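Long-range contact in Cfl (Pectobacterium brasiliense, PDB 7A9J), which probably activates carboxylic acids with ATP, as members of the AMP-binding ligase family do, and is known as coronafacic acid ligase: residues R466-K480 and Y495-I507. The protein carries 1 engineered substitution. Residues are numbered along the deposited sequence; the frame is centred on the assembly and turned at random.
Sequences RIIALIQPQKNHSLK and YKHPSEYIFIKEI
At the edge of the R466 guanidinium, in its plane, sits OE1 of E500, while CD1 of I468 rests on one face, off-centre, near the periphery of the group. The two strands joined here, 464-473 and 500-503, are the parallel neighbours of a beta-alpha-beta unit in the C-terminal domain of this AMP-binding enzyme, with helix 481-491 as the crossover. R466 NH1 and E500 OE1 lie 2.7 Å apart in a salt bridge, although the carboxylate plane is turned 57° from the guanidinium and OE1 is met from above its own plane. Y524, whose hydroxyl is hydrogen-bonded to both R466 NH2 and E500 OE2, ties the pair to helix 524-530. On the sheet side facing the crossover helix, the Y501 ring is approached obliquely by A469 CB, 3.7 Å from Y501 CD1, and by I471 CG1. The F503 ring receives P473 CG at its edge, whereas I471 CG2 and L479 O reach it obliquely. The backbones illustrate how a parallel pair is knitted together: A469 N donates to E500 O, and A469 O accepts from I502 N; I471 does the same, with its N to I502 O and its O receiving I504 N. On the opposite face, where I468 and I502 also touch Y524, L470 swings CG anti to its backbone N (chi1 -158°), bringing CD1 to 3.5 Å from I504 CG2 and against I502 CG2; I502 CD1 meets I468 CG2 at 3.6 Å. Near the start of the pairing, a water bridges I467 N and S499 OG, and S499 N donates to I467 O. At the other end, the extended side chain of Q472 passes alongside the backbone of K505, and its OE1 accepts a bent 3.2 Å hydrogen bond from I507 N, 19° out of the amide carbonyl plane.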
# COMPACT_ATOMS: atom_id res chain seq x y z
N ARG A 466 13.39 31.76 0.02
CA ARG A 466 13.39 32.06 -1.40
C ARG A 466 13.11 30.76 -2.15
O ARG A 466 13.70 29.73 -1.80
CB ARG A 466 14.74 32.65 -1.81
CG ARG A 466 14.92 32.97 -3.26
CD ARG A 466 16.19 33.83 -3.45
NE ARG A 466 17.37 33.16 -2.91
CZ ARG A 466 18.26 32.48 -3.62
NH1 ARG A 466 18.13 32.38 -4.94
NH2 ARG A 466 19.30 31.93 -3.00
N ILE A 467 12.24 30.82 -3.16
CA ILE A 467 11.83 29.60 -3.86
C ILE A 467 12.79 29.27 -4.99
O ILE A 467 13.07 30.11 -5.85
CB ILE A 467 10.40 29.76 -4.40
CG1 ILE A 467 9.45 29.94 -3.21
CG2 ILE A 467 9.99 28.52 -5.28
CD1 ILE A 467 8.02 30.22 -3.65
N ILE A 468 13.27 28.03 -4.99
CA ILE A 468 14.16 27.53 -6.03
C ILE A 468 13.41 26.46 -6.81
O ILE A 468 12.74 25.60 -6.22
CB ILE A 468 15.44 26.94 -5.40
CG1 ILE A 468 16.02 27.91 -4.35
CG2 ILE A 468 16.41 26.49 -6.51
CD1 ILE A 468 16.43 29.31 -4.85
N ALA A 469 13.56 26.46 -8.13
CA ALA A 469 13.00 25.36 -8.94
C ALA A 469 14.13 24.60 -9.59
O ALA A 469 14.93 25.17 -10.35
CB ALA A 469 12.05 25.90 -10.01
N LEU A 470 14.20 23.30 -9.32
CA LEU A 470 15.04 22.41 -10.10
C LEU A 470 14.26 21.98 -11.34
O LEU A 470 13.15 21.45 -11.23
CB LEU A 470 15.46 21.23 -9.23
CG LEU A 470 16.68 20.36 -9.48
CD1 LEU A 470 17.86 21.24 -9.84
CD2 LEU A 470 16.97 19.60 -8.19
N ILE A 471 14.82 22.23 -12.52
CA ILE A 471 14.13 22.02 -13.80
C ILE A 471 14.91 20.99 -14.60
O ILE A 471 16.10 21.20 -14.91
CB ILE A 471 14.02 23.32 -14.62
CG1 ILE A 471 13.31 24.42 -13.84
CG2 ILE A 471 13.35 23.04 -15.98
CD1 ILE A 471 11.85 24.17 -13.63
N GLN A 472 14.25 19.90 -15.00
CA GLN A 472 14.88 18.90 -15.86
C GLN A 472 14.31 19.03 -17.26
O GLN A 472 13.14 18.67 -17.47
CB GLN A 472 14.67 17.48 -15.32
CG GLN A 472 15.19 16.38 -16.25
CD GLN A 472 14.99 15.00 -15.65
OE1 GLN A 472 15.39 14.72 -14.51
NE2 GLN A 472 14.35 14.12 -16.42
N PRO A 473 15.07 19.55 -18.22
CA PRO A 473 14.53 19.75 -19.57
C PRO A 473 14.16 18.43 -20.23
O PRO A 473 14.80 17.40 -20.03
CB PRO A 473 15.68 20.44 -20.31
CG PRO A 473 16.45 21.12 -19.22
CD PRO A 473 16.41 20.14 -18.08
N GLN A 474 13.08 18.50 -21.01
CA GLN A 474 12.52 17.36 -21.73
C GLN A 474 13.39 17.01 -22.93
O GLN A 474 14.31 17.75 -23.31
CB GLN A 474 11.09 17.67 -22.18
CG GLN A 474 10.21 16.48 -22.63
CD GLN A 474 10.20 15.32 -21.64
OE1 GLN A 474 11.19 14.58 -21.52
NE2 GLN A 474 9.08 15.14 -20.94
N LYS A 475 13.10 15.86 -23.51
CA LYS A 475 13.55 15.43 -24.84
C LYS A 475 15.07 15.59 -24.93
O LYS A 475 15.79 15.42 -23.94
CB LYS A 475 12.76 16.19 -25.91
CG LYS A 475 11.24 15.94 -25.94
CD LYS A 475 10.52 16.91 -26.88
CE LYS A 475 11.09 18.33 -26.78
NZ LYS A 475 10.94 18.94 -25.44
N ASN A 476 15.54 15.91 -26.13
CA ASN A 476 16.89 16.36 -26.42
C ASN A 476 16.86 17.86 -26.71
O ASN A 476 17.52 18.35 -27.63
CB ASN A 476 17.48 15.58 -27.60
CG ASN A 476 16.47 15.35 -28.71
OD1 ASN A 476 15.49 16.09 -28.82
ND2 ASN A 476 16.69 14.33 -29.53
N HIS A 477 16.07 18.59 -25.93
CA HIS A 477 15.60 19.92 -26.27
C HIS A 477 16.28 21.00 -25.44
O HIS A 477 16.85 20.74 -24.37
CB HIS A 477 14.08 20.02 -26.08
CG HIS A 477 13.46 21.14 -26.85
ND1 HIS A 477 12.98 22.28 -26.25
CD2 HIS A 477 13.25 21.30 -28.18
CE1 HIS A 477 12.49 23.09 -27.17
NE2 HIS A 477 12.64 22.52 -28.36
N SER A 478 16.19 22.22 -25.94
CA SER A 478 16.69 23.40 -25.26
C SER A 478 15.54 24.13 -24.57
O SER A 478 14.38 24.06 -25.00
CB SER A 478 17.40 24.35 -26.23
OG SER A 478 16.51 24.84 -27.21
N LEU A 479 15.87 24.84 -23.50
CA LEU A 479 14.87 25.54 -22.71
C LEU A 479 15.52 26.70 -21.99
O LEU A 479 16.52 26.51 -21.29
CB LEU A 479 14.20 24.60 -21.71
CG LEU A 479 13.22 25.26 -20.75
CD1 LEU A 479 12.19 26.10 -21.51
CD2 LEU A 479 12.56 24.18 -19.90
N LYS A 480 14.95 27.89 -22.17
CA LYS A 480 15.45 29.11 -21.54
C LYS A 480 14.51 29.52 -20.42
O LYS A 480 13.29 29.44 -20.56
CB LYS A 480 15.56 30.25 -22.56
CG LYS A 480 16.78 30.15 -23.48
CD LYS A 480 16.65 31.06 -24.70
CE LYS A 480 16.79 32.53 -24.33
NZ LYS A 480 16.82 33.38 -25.56
N TYR A 495 3.42 35.44 -6.26
CA TYR A 495 4.18 35.16 -5.05
C TYR A 495 4.58 33.70 -4.98
O TYR A 495 5.47 33.36 -4.21
CB TYR A 495 3.40 35.55 -3.80
CG TYR A 495 2.19 34.68 -3.48
CD1 TYR A 495 2.28 33.63 -2.56
CD2 TYR A 495 0.96 34.90 -4.10
CE1 TYR A 495 1.19 32.85 -2.26
CE2 TYR A 495 -0.14 34.11 -3.80
CZ TYR A 495 -0.02 33.07 -2.88
OH TYR A 495 -1.09 32.26 -2.56
N LYS A 496 3.94 32.85 -5.78
CA LYS A 496 4.30 31.44 -5.84
C LYS A 496 5.46 31.17 -6.80
O LYS A 496 5.95 30.03 -6.86
CB LYS A 496 3.07 30.63 -6.29
CG LYS A 496 1.86 30.78 -5.40
CD LYS A 496 0.67 30.12 -6.08
CE LYS A 496 -0.58 30.21 -5.26
NZ LYS A 496 -1.70 29.54 -5.99
N HIS A 497 5.89 32.18 -7.54
CA HIS A 497 6.89 31.99 -8.58
C HIS A 497 8.27 31.70 -8.00
O HIS A 497 8.72 32.41 -7.09
CB HIS A 497 7.01 33.26 -9.44
CG HIS A 497 5.92 33.44 -10.46
ND1 HIS A 497 4.64 32.92 -10.31
CD2 HIS A 497 5.93 34.07 -11.65
CE1 HIS A 497 3.92 33.23 -11.37
NE2 HIS A 497 4.67 33.93 -12.20
N PRO A 498 9.00 30.77 -8.58
CA PRO A 498 10.40 30.57 -8.18
C PRO A 498 11.17 31.86 -8.38
O PRO A 498 10.90 32.64 -9.30
CB PRO A 498 10.89 29.45 -9.12
CG PRO A 498 9.62 28.67 -9.48
CD PRO A 498 8.51 29.72 -9.52
N SER A 499 12.09 32.12 -7.46
CA SER A 499 13.06 33.18 -7.65
C SER A 499 14.24 32.77 -8.52
O SER A 499 15.01 33.64 -8.96
CB SER A 499 13.56 33.64 -6.29
OG SER A 499 12.56 34.34 -5.60
N GLU A 500 14.41 31.49 -8.80
CA GLU A 500 15.62 30.98 -9.42
C GLU A 500 15.34 29.62 -10.02
O GLU A 500 14.55 28.85 -9.49
CB GLU A 500 16.71 30.88 -8.38
CG GLU A 500 18.02 30.39 -8.86
CD GLU A 500 19.04 30.56 -7.74
OE1 GLU A 500 19.27 31.71 -7.31
OE2 GLU A 500 19.55 29.54 -7.26
N TYR A 501 16.01 29.34 -11.13
CA TYR A 501 15.87 28.09 -11.88
C TYR A 501 17.23 27.41 -11.94
O TYR A 501 18.23 28.05 -12.29
CB TYR A 501 15.33 28.40 -13.29
CG TYR A 501 13.95 28.98 -13.25
CD1 TYR A 501 12.89 28.19 -12.85
CD2 TYR A 501 13.70 30.31 -13.56
CE1 TYR A 501 11.61 28.67 -12.79
CE2 TYR A 501 12.38 30.82 -13.51
CZ TYR A 501 11.35 29.97 -13.10
OH TYR A 501 10.05 30.39 -13.00
N ILE A 502 17.28 26.13 -11.56
CA ILE A 502 18.49 25.33 -11.68
C ILE A 502 18.21 24.25 -12.71
O ILE A 502 17.40 23.35 -12.48
CB ILE A 502 18.90 24.72 -10.33
CG1 ILE A 502 19.19 25.84 -9.31
CG2 ILE A 502 20.18 23.87 -10.49
CD1 ILE A 502 19.56 25.35 -7.91
N PHE A 503 18.84 24.35 -13.87
CA PHE A 503 18.65 23.37 -14.93
C PHE A 503 19.63 22.23 -14.70
O PHE A 503 20.84 22.45 -14.65
CB PHE A 503 18.84 23.97 -16.32
CG PHE A 503 17.83 25.01 -16.67
CD1 PHE A 503 17.97 26.32 -16.21
CD2 PHE A 503 16.73 24.70 -17.44
CE1 PHE A 503 17.04 27.29 -16.52
CE2 PHE A 503 15.79 25.66 -17.76
CZ PHE A 503 15.95 26.96 -17.30
N ILE A 504 19.11 21.01 -14.60
CA ILE A 504 19.92 19.81 -14.45
C ILE A 504 19.21 18.70 -15.22
O ILE A 504 17.98 18.58 -15.13
CB ILE A 504 20.13 19.46 -12.96
CG1 ILE A 504 21.24 18.43 -12.79
CG2 ILE A 504 18.85 18.97 -12.32
CD1 ILE A 504 21.58 18.16 -11.35
N LYS A 505 19.94 17.93 -16.01
CA LYS A 505 19.21 16.99 -16.86
C LYS A 505 19.01 15.64 -16.20
O LYS A 505 18.44 14.74 -16.82
CB LYS A 505 19.89 16.86 -18.23
CG LYS A 505 19.62 18.10 -19.07
CD LYS A 505 19.97 17.98 -20.54
CE LYS A 505 19.65 19.30 -21.23
NZ LYS A 505 20.03 20.46 -20.35
N GLU A 506 19.40 15.50 -14.94
CA GLU A 506 19.00 14.36 -14.13
C GLU A 506 18.79 14.85 -12.70
O GLU A 506 19.73 15.36 -12.09
CB GLU A 506 20.05 13.26 -14.17
CG GLU A 506 19.70 12.05 -13.35
CD GLU A 506 20.83 11.05 -13.32
OE1 GLU A 506 21.97 11.42 -13.67
OE2 GLU A 506 20.57 9.87 -12.96
N ILE A 507 17.58 14.70 -12.18
CA ILE A 507 17.31 15.12 -10.81
C ILE A 507 17.68 13.98 -9.87
O ILE A 507 17.24 12.85 -10.08
CB ILE A 507 15.85 15.56 -10.64
CG1 ILE A 507 15.62 16.88 -11.36
CG2 ILE A 507 15.46 15.64 -9.16
CD1 ILE A 507 14.20 17.36 -11.34
O HOH W 1 10.91 33.35 -3.65